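Putative transcriptional regulator (Listeria innocua, PDB 3LWF) probably binds DNA as a dimeric transcription factor of the Rrf2 family, with a winged helix-turn-helix domain. Local coordinates at residues Ile65-Ile77 / Asn87-Thr101. Sequence-based numbering, arbitrary orientation.
Sequences IGPLRNAGIVKSI and NGDPEKITAGDIIRT. With SO4 (sulfate ion), chain J; SO4 (sulfate ion), chain L; SO4 (sulfate ion), chain G.
Ile73 reaches across to helix 95-101 with both branches. Its CG2 is pressed against CD1 of Ile98 at 3.4 Å, tighter than usual for two carbons, while the two side chains run at a slant to each other. With CG1 anti to its own carbonyl carbon (chi1 -66°), the longer branch carries CD1 between Thr101 OG1 (3.6 Å) and Asp97 O. That hydroxyl is turned back into its own helix, donating to Asp97 O almost in line with the C=O bond. The same rotation of Thr101 (chi1 -60°) sets CG2 anti to the backbone N and against the neighbouring helix, 3.4 Å from Pro67 O and touching Pro67 CB and Ala71 CB. Leu68 CD2 meets Ile98 CG2 more loosely, at 4.4 Å, and Thr33 of helix 24-38 packs on both Leu68 and Ile98. In the winged helix-turn-helix fold expected of the Rrf2 family, helix 58-70 would be the recognition helix and the hairpin of strands 74-77 and 83-86 the wing. The contact joins the end of helix 58-70 and the start of the hairpin to Asn87, just after strand 83-86, and to helix 95-101. Gly72, with positive phi, closes the helix in a Schellman motif; just beyond, the carbonyls of Gly72 and Ile73 are both taken by Asn87. Its backbone N donates to Ile73 O at 2.8 Å, and its ND2 to Gly72 O at 2.9 Å, tilted 30° from the carbonyl plane, with the acceptor in the amide plane. Lys75 CG lies 3.6 Å from Asn87 CG, and Lys75 NZ makes a weak hydrogen bond to Asn87 OD1 (3.4 Å). Asn87 ND2 also bonds weakly to a sulfate, probably from the crystallisation liquor. Farther along, a capping box between Thr94 and Asp97 starts helix 95-101.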
ATOM      1  N   ILE A  65     -24.353  -2.192   7.593  1.00 21.94           N
ATOM      2  CA  ILE A  65     -24.424  -2.604   9.001  1.00 22.66           C
ATOM      3  C   ILE A  65     -24.644  -4.132   9.102  1.00 22.81           C
ATOM      4  O   ILE A  65     -24.249  -4.746  10.066  1.00 22.67           O
ATOM      5  CB  ILE A  65     -25.513  -1.830   9.766  1.00 20.57           C
ATOM      6  CG1 ILE A  65     -25.239  -1.806  11.290  1.00 25.63           C
ATOM      7  CG2 ILE A  65     -26.865  -2.417   9.437  1.00 16.97           C
ATOM      8  CD1 ILE A  65     -24.060  -0.914  11.751  1.00 19.35           C
ATOM      9  N   GLY A  66     -25.218  -4.728   8.084  1.00 20.59           N
ATOM     10  CA  GLY A  66     -25.533  -6.171   8.074  1.00 23.22           C
ATOM     11  C   GLY A  66     -24.283  -7.024   8.218  1.00 24.59           C
ATOM     12  O   GLY A  66     -24.170  -7.826   9.143  1.00 22.50           O
ATOM     13  N   PRO A  67     -23.309  -6.832   7.322  1.00 25.31           N
ATOM     14  CA  PRO A  67     -22.085  -7.620   7.450  1.00 22.66           C
ATOM     15  C   PRO A  67     -21.377  -7.380   8.786  1.00 22.63           C
ATOM     16  O   PRO A  67     -20.831  -8.323   9.344  1.00 17.77           O
ATOM     17  CB  PRO A  67     -21.249  -7.139   6.281  1.00 23.69           C
ATOM     18  CG  PRO A  67     -22.256  -6.716   5.257  1.00 26.85           C
ATOM     19  CD  PRO A  67     -23.391  -6.131   6.026  1.00 26.69           C
ATOM     20  N   LEU A  68     -21.400  -6.136   9.304  1.00 17.34           N
ATOM     21  CA  LEU A  68     -20.808  -5.839  10.602  1.00 19.23           C
ATOM     22  C   LEU A  68     -21.523  -6.606  11.730  1.00 21.49           C
ATOM     23  O   LEU A  68     -20.884  -7.164  12.640  1.00 22.71           O
ATOM     24  CB  LEU A  68     -20.854  -4.314  10.911  1.00 19.93           C
ATOM     25  CG  LEU A  68     -19.979  -3.439  10.000  1.00 20.17           C
ATOM     26  CD1 LEU A  68     -20.123  -1.914  10.309  1.00 18.07           C
ATOM     27  CD2 LEU A  68     -18.529  -3.888  10.113  1.00 16.89           C
ATOM     28  N   ARG A  69     -22.839  -6.654  11.645  1.00 20.28           N
ATOM     29  CA  ARG A  69     -23.646  -7.331  12.644  1.00 24.30           C
ATOM     30  C   ARG A  69     -23.401  -8.837  12.553  1.00 23.27           C
ATOM     31  O   ARG A  69     -23.135  -9.513  13.550  1.00 23.74           O
ATOM     32  CB  ARG A  69     -25.129  -6.972  12.438  1.00 24.07           C
ATOM     33  CG  ARG A  69     -26.056  -7.418  13.564  1.00 29.76           C
ATOM     34  CD  ARG A  69     -27.533  -7.418  13.132  1.00 34.10           C
ATOM     35  NE  ARG A  69     -27.668  -8.269  11.964  1.00 40.59           N
ATOM     36  CZ  ARG A  69     -28.160  -7.897  10.785  1.00 48.20           C
ATOM     37  NH1 ARG A  69     -28.637  -6.669  10.609  1.00 50.46           N
ATOM     38  NH2 ARG A  69     -28.173  -8.767   9.768  1.00 42.23           N
ATOM     39  N   ASN A  70     -23.448  -9.361  11.351  1.00 22.66           N
ATOM     40  CA  ASN A  70     -23.247 -10.800  11.166  1.00 22.02           C
ATOM     41  C   ASN A  70     -21.844 -11.239  11.613  1.00 22.89           C
ATOM     42  O   ASN A  70     -21.676 -12.353  11.995  1.00 24.43           O
ATOM     43  CB  ASN A  70     -23.491 -11.195   9.705  1.00 23.22           C
ATOM     44  CG  ASN A  70     -24.983 -11.105   9.301  1.00 26.58           C
ATOM     45  OD1 ASN A  70     -25.859 -11.014  10.139  1.00 27.45           O
ATOM     46  ND2 ASN A  70     -25.249 -11.141   8.013  1.00 23.32           N
ATOM     47  N   ALA A  71     -20.841 -10.358  11.550  1.00 21.74           N
ATOM     48  CA  ALA A  71     -19.485 -10.713  11.951  1.00 22.60           C
ATOM     49  C   ALA A  71     -19.260 -10.491  13.456  1.00 23.72           C
ATOM     50  O   ALA A  71     -18.163 -10.698  13.908  1.00 25.76           O
ATOM     51  CB  ALA A  71     -18.444  -9.908  11.134  1.00 18.75           C
ATOM     52  N   GLY A  72     -20.271  -9.991  14.179  1.00 21.85           N
ATOM     53  CA  GLY A  72     -20.206  -9.769  15.618  1.00 22.57           C
ATOM     54  C   GLY A  72     -19.595  -8.447  16.060  1.00 23.98           C
ATOM     55  O   GLY A  72     -19.330  -8.247  17.244  1.00 25.93           O
ATOM     56  N   ILE A  73     -19.370  -7.544  15.119  1.00 22.71           N
ATOM     57  CA  ILE A  73     -18.680  -6.295  15.415  1.00 20.97           C
ATOM     58  C   ILE A  73     -19.652  -5.303  16.063  1.00 20.07           C
ATOM     59  O   ILE A  73     -19.248  -4.479  16.923  1.00 19.90           O
ATOM     60  CB  ILE A  73     -18.000  -5.731  14.138  1.00 18.49           C
ATOM     61  CG1 ILE A  73     -16.878  -6.685  13.707  1.00 24.57           C
ATOM     62  CG2 ILE A  73     -17.425  -4.320  14.361  1.00 16.86           C
ATOM     63  CD1 ILE A  73     -16.360  -6.500  12.228  1.00 20.91           C
ATOM     64  N   VAL A  74     -20.916  -5.367  15.639  1.00 19.47           N
ATOM     65  CA  VAL A  74     -21.946  -4.522  16.209  1.00 20.34           C
ATOM     66  C   VAL A  74     -23.089  -5.428  16.615  1.00 22.89           C
ATOM     67  O   VAL A  74     -23.142  -6.584  16.200  1.00 22.81           O
ATOM     68  CB  VAL A  74     -22.435  -3.480  15.221  1.00 20.05           C
ATOM     69  CG1 VAL A  74     -21.270  -2.629  14.785  1.00 17.44           C
ATOM     70  CG2 VAL A  74     -23.247  -4.136  14.025  1.00 17.35           C
ATOM     71  N   LYS A  75     -23.953  -4.929  17.492  1.00 20.47           N
ATOM     72  CA  LYS A  75     -25.210  -5.604  17.801  1.00 22.15           C
ATOM     73  C   LYS A  75     -26.377  -4.660  17.609  1.00 21.86           C
ATOM     74  O   LYS A  75     -26.240  -3.429  17.882  1.00 20.95           O
ATOM     75  CB  LYS A  75     -25.232  -6.084  19.241  1.00 23.25           C
ATOM     76  CG  LYS A  75     -24.540  -7.410  19.430  1.00 29.84           C
ATOM     77  CD  LYS A  75     -25.335  -8.329  20.281  1.00 30.87           C
ATOM     78  CE  LYS A  75     -24.673  -9.690  20.396  1.00 30.96           C
ATOM     79  NZ  LYS A  75     -24.008  -9.819  21.688  1.00 35.02           N
ATOM     80  N   SER A  76     -27.499  -5.218  17.145  1.00 19.65           N
ATOM     81  CA  SER A  76     -28.729  -4.441  16.965  1.00 22.00           C
ATOM     82  C   SER A  76     -29.635  -4.643  18.169  1.00 24.09           C
ATOM     83  O   SER A  76     -29.608  -5.710  18.801  1.00 22.58           O
ATOM     84  CB  SER A  76     -29.478  -4.850  15.700  1.00 23.21           C
ATOM     85  OG  SER A  76     -29.854  -6.203  15.746  1.00 21.96           O
ATOM     86  N   ILE A  77     -30.384  -3.593  18.489  1.00 23.65           N
ATOM     87  CA  ILE A  77     -31.460  -3.608  19.479  1.00 23.31           C
ATOM     88  C   ILE A  77     -32.702  -3.087  18.717  1.00 25.92           C
ATOM     89  O   ILE A  77     -32.662  -1.999  18.133  1.00 20.99           O
ATOM     90  CB  ILE A  77     -31.156  -2.683  20.670  1.00 24.02           C
ATOM     91  CG1 ILE A  77     -29.896  -3.158  21.407  1.00 24.06           C
ATOM     92  CG2 ILE A  77     -32.364  -2.631  21.675  1.00 17.35           C
ATOM     93  CD1 ILE A  77     -28.558  -2.875  20.683  1.00 25.17           C
ATOM     94  N   ASN A  87     -19.998  -4.162  19.575  1.00 23.38           N
ATOM     95  CA  ASN A  87     -20.051  -5.402  20.311  1.00 25.95           C
ATOM     96  C   ASN A  87     -18.678  -5.887  20.769  1.00 29.09           C
ATOM     97  O   ASN A  87     -18.338  -7.049  20.644  1.00 34.66           O
ATOM     98  CB  ASN A  87     -20.687  -6.476  19.474  1.00 24.15           C
ATOM     99  CG  ASN A  87     -21.012  -7.712  20.289  1.00 27.98           C
ATOM    100  OD1 ASN A  87     -21.481  -7.614  21.405  1.00 27.18           O
ATOM    101  ND2 ASN A  87     -20.787  -8.865  19.721  1.00 18.95           N
ATOM    102  N   GLY A  88     -17.910  -5.036  21.380  1.00 30.20           N
ATOM    103  CA  GLY A  88     -16.628  -5.484  21.890  1.00 30.32           C
ATOM    104  C   GLY A  88     -15.832  -4.293  22.325  1.00 29.78           C
ATOM    105  O   GLY A  88     -16.299  -3.153  22.275  1.00 29.76           O
ATOM    106  N   ASP A  89     -14.604  -4.571  22.716  1.00 27.47           N
ATOM    107  CA  ASP A  89     -13.717  -3.561  23.228  1.00 26.77           C
ATOM    108  C   ASP A  89     -13.071  -2.844  22.042  1.00 23.67           C
ATOM    109  O   ASP A  89     -12.447  -3.495  21.237  1.00 22.70           O
ATOM    110  CB  ASP A  89     -12.651  -4.296  24.042  1.00 27.18           C
ATOM    111  CG  ASP A  89     -11.788  -3.381  24.853  1.00 26.54           C
ATOM    112  OD1 ASP A  89     -11.843  -2.154  24.686  1.00 29.57           O
ATOM    113  OD2 ASP A  89     -11.066  -3.927  25.704  1.00 36.16           O
ATOM    114  N   PRO A  90     -13.173  -1.504  21.972  1.00 24.20           N
ATOM    115  CA  PRO A  90     -12.466  -0.775  20.929  1.00 25.99           C
ATOM    116  C   PRO A  90     -10.940  -0.967  20.945  1.00 26.69           C
ATOM    117  O   PRO A  90     -10.286  -0.719  19.927  1.00 24.09           O
ATOM    118  CB  PRO A  90     -12.858   0.703  21.161  1.00 27.17           C
ATOM    119  CG  PRO A  90     -13.610   0.753  22.406  1.00 27.11           C
ATOM    120  CD  PRO A  90     -13.906  -0.623  22.894  1.00 25.57           C
ATOM    121  N   GLU A  91     -10.391  -1.406  22.086  1.00 24.50           N
ATOM    122  CA  GLU A  91      -8.971  -1.678  22.221  1.00 25.71           C
ATOM    123  C   GLU A  91      -8.618  -3.042  21.633  1.00 26.29           C
ATOM    124  O   GLU A  91      -7.447  -3.359  21.504  1.00 27.78           O
ATOM    125  CB  GLU A  91      -8.550  -1.678  23.704  1.00 28.01           C
ATOM    126  CG  GLU A  91      -8.853  -0.400  24.511  1.00 34.74           C
ATOM    127  CD  GLU A  91      -7.775   0.662  24.403  1.00 48.22           C
ATOM    128  OE1 GLU A  91      -6.795   0.447  23.646  1.00 55.29           O
ATOM    129  OE2 GLU A  91      -7.908   1.717  25.069  1.00 50.03           O
ATOM    130  N   LYS A  92      -9.611  -3.865  21.313  1.00 25.52           N
ATOM    131  CA  LYS A  92      -9.344  -5.185  20.709  1.00 27.18           C
ATOM    132  C   LYS A  92      -9.845  -5.317  19.266  1.00 27.66           C
ATOM    133  O   LYS A  92      -9.287  -6.091  18.481  1.00 31.70           O
ATOM    134  CB  LYS A  92      -9.929  -6.303  21.564  1.00 28.83           C
ATOM    135  CG  LYS A  92      -9.404  -6.371  23.008  1.00 32.13           C
ATOM    136  CD  LYS A  92      -9.937  -7.652  23.704  1.00 46.42           C
ATOM    137  CE  LYS A  92      -9.702  -7.686  25.248  1.00 51.22           C
ATOM    138  NZ  LYS A  92     -10.892  -7.206  26.049  1.00 48.99           N
ATOM    139  N   ILE A  93     -10.857  -4.546  18.896  1.00 23.96           N
ATOM    140  CA  ILE A  93     -11.331  -4.552  17.509  1.00 23.18           C
ATOM    141  C   ILE A  93     -10.377  -3.735  16.600  1.00 23.08           C
ATOM    142  O   ILE A  93     -10.052  -2.569  16.874  1.00 24.27           O
ATOM    143  CB  ILE A  93     -12.774  -4.020  17.421  1.00 23.03           C
ATOM    144  CG1 ILE A  93     -13.731  -4.939  18.191  1.00 24.29           C
ATOM    145  CG2 ILE A  93     -13.215  -3.863  15.968  1.00 21.40           C
ATOM    146  CD1 ILE A  93     -15.085  -4.265  18.517  1.00 20.21           C
ATOM    147  N   THR A  94      -9.951  -4.356  15.515  1.00 21.31           N
ATOM    148  CA  THR A  94      -8.983  -3.770  14.589  1.00 21.27           C
ATOM    149  C   THR A  94      -9.580  -3.165  13.318  1.00 22.26           C
ATOM    150  O   THR A  94     -10.711  -3.459  12.909  1.00 21.68           O
ATOM    151  CB  THR A  94      -8.023  -4.847  14.128  1.00 22.42           C
ATOM    152  OG1 THR A  94      -8.752  -5.712  13.298  1.00 22.37           O
ATOM    153  CG2 THR A  94      -7.413  -5.672  15.328  1.00 20.30           C
ATOM    154  N   ALA A  95      -8.777  -2.335  12.655  1.00 23.61           N
ATOM    155  CA  ALA A  95      -9.141  -1.751  11.372  1.00 20.72           C
ATOM    156  C   ALA A  95      -9.331  -2.878  10.355  1.00 21.13           C
ATOM    157  O   ALA A  95     -10.245  -2.846   9.535  1.00 18.97           O
ATOM    158  CB  ALA A  95      -8.068  -0.734  10.908  1.00 17.57           C
ATOM    159  N   GLY A  96      -8.497  -3.900  10.428  1.00 20.89           N
ATOM    160  CA  GLY A  96      -8.691  -5.108   9.585  1.00 20.71           C
ATOM    161  C   GLY A  96     -10.037  -5.817   9.725  1.00 24.03           C
ATOM    162  O   GLY A  96     -10.669  -6.185   8.703  1.00 21.62           O
ATOM    163  N   ASP A  97     -10.471  -6.011  10.980  1.00 22.41           N
ATOM    164  CA  ASP A  97     -11.794  -6.553  11.291  1.00 23.61           C
ATOM    165  C   ASP A  97     -12.855  -5.865  10.448  1.00 21.85           C
ATOM    166  O   ASP A  97     -13.606  -6.512   9.775  1.00 21.70           O
ATOM    167  CB  ASP A  97     -12.170  -6.317  12.788  1.00 24.97           C
ATOM    168  CG  ASP A  97     -11.406  -7.223  13.748  1.00 26.95           C
ATOM    169  OD1 ASP A  97     -11.036  -8.311  13.313  1.00 25.25           O
ATOM    170  OD2 ASP A  97     -11.176  -6.850  14.933  1.00 25.47           O
ATOM    171  N   ILE A  98     -12.903  -4.535  10.513  1.00 19.39           N
ATOM    172  CA  ILE A  98     -13.919  -3.769   9.870  1.00 20.61           C
ATOM    173  C   ILE A  98     -13.758  -3.763   8.337  1.00 22.04           C
ATOM    174  O   ILE A  98     -14.693  -4.089   7.623  1.00 22.92           O
ATOM    175  CB  ILE A  98     -13.891  -2.278  10.320  1.00 20.62           C
ATOM    176  CG1 ILE A  98     -14.010  -2.069  11.845  1.00 29.47           C
ATOM    177  CG2 ILE A  98     -14.921  -1.489   9.528  1.00 24.88           C
ATOM    178  CD1 ILE A  98     -14.826  -3.018  12.602  1.00 27.29           C
ATOM    179  N   ILE A  99     -12.561  -3.387   7.861  1.00 22.15           N
ATOM    180  CA  ILE A  99     -12.286  -3.188   6.460  1.00 21.09           C
ATOM    181  C   ILE A  99     -12.472  -4.502   5.705  1.00 19.94           C
ATOM    182  O   ILE A  99     -13.131  -4.529   4.685  1.00 17.06           O
ATOM    183  CB  ILE A  99     -10.828  -2.664   6.230  1.00 23.84           C
ATOM    184  CG1 ILE A  99     -10.609  -1.240   6.784  1.00 25.50           C
ATOM    185  CG2 ILE A  99     -10.408  -2.733   4.744  1.00 20.86           C
ATOM    186  CD1 ILE A  99     -11.469  -0.177   6.186  1.00 30.32           C
ATOM    187  N   ARG A 100     -11.917  -5.597   6.189  1.00 18.16           N
ATOM    188  CA  ARG A 100     -12.055  -6.854   5.435  1.00 21.95           C
ATOM    189  C   ARG A 100     -13.473  -7.415   5.504  1.00 21.75           C
ATOM    190  O   ARG A 100     -13.856  -8.215   4.646  1.00 24.67           O
ATOM    191  CB  ARG A 100     -11.050  -7.898   5.897  1.00 23.22           C
ATOM    192  CG  ARG A 100      -9.600  -7.487   5.686  1.00 26.61           C
ATOM    193  CD  ARG A 100      -8.711  -8.717   5.574  1.00 29.96           C
ATOM    194  NE  ARG A 100      -7.289  -8.407   5.667  1.00 27.40           N
ATOM    195  CZ  ARG A 100      -6.642  -8.186   6.804  1.00 31.86           C
ATOM    196  NH1 ARG A 100      -7.297  -8.202   7.964  1.00 30.86           N
ATOM    197  NH2 ARG A 100      -5.343  -7.919   6.789  1.00 30.34           N
ATOM    198  N   THR A 101     -14.263  -6.999   6.499  1.00 21.40           N
ATOM    199  CA  THR A 101     -15.682  -7.398   6.534  1.00 20.60           C
ATOM    200  C   THR A 101     -16.464  -6.710   5.418  1.00 18.54           C
ATOM    201  O   THR A 101     -17.353  -7.306   4.810  1.00 21.67           O
ATOM    202  CB  THR A 101     -16.339  -7.102   7.920  1.00 21.91           C
ATOM    203  OG1 THR A 101     -15.650  -7.824   8.944  1.00 20.10           O
ATOM    204  CG2 THR A 101     -17.812  -7.471   7.941  1.00 14.56           C
TER
HETATM  205  S   SO4 J 146     -31.490  -8.088  13.529  0.50 58.61           S
HETATM  206  O1  SO4 J 146     -30.638  -9.189  13.986  0.50 55.64           O
HETATM  207  O2  SO4 J 146     -30.657  -6.893  13.380  0.50 55.33           O
HETATM  208  O3  SO4 J 146     -32.138  -8.391  12.255  0.50 56.52           O
HETATM  209  O4  SO4 J 146     -32.547  -7.862  14.509  0.50 58.83           O
HETATM  210  S   SO4 L 148     -27.887  -9.053   5.954  0.50 54.86           S
HETATM  211  O1  SO4 L 148     -28.497  -9.856   4.884  0.50 39.80           O
HETATM  212  O2  SO4 L 148     -26.708  -8.294   5.453  0.50 31.52           O
HETATM  213  O3  SO4 L 148     -28.846  -8.129   6.561  0.50 45.06           O
HETATM  214  O4  SO4 L 148     -27.522 -10.024   6.983  0.50 47.46           O
HETATM  215  S   SO4 G 143     -22.078 -12.527  22.007  0.70 68.36           S
HETATM  216  O1  SO4 G 143     -22.870 -13.092  23.111  0.70 64.98           O
HETATM  217  O2  SO4 G 143     -20.692 -12.957  22.091  0.70 74.07           O
HETATM  218  O3  SO4 G 143     -22.594 -12.982  20.724  0.70 62.97           O
HETATM  219  O4  SO4 G 143     -22.054 -11.078  22.106  0.70 70.61           O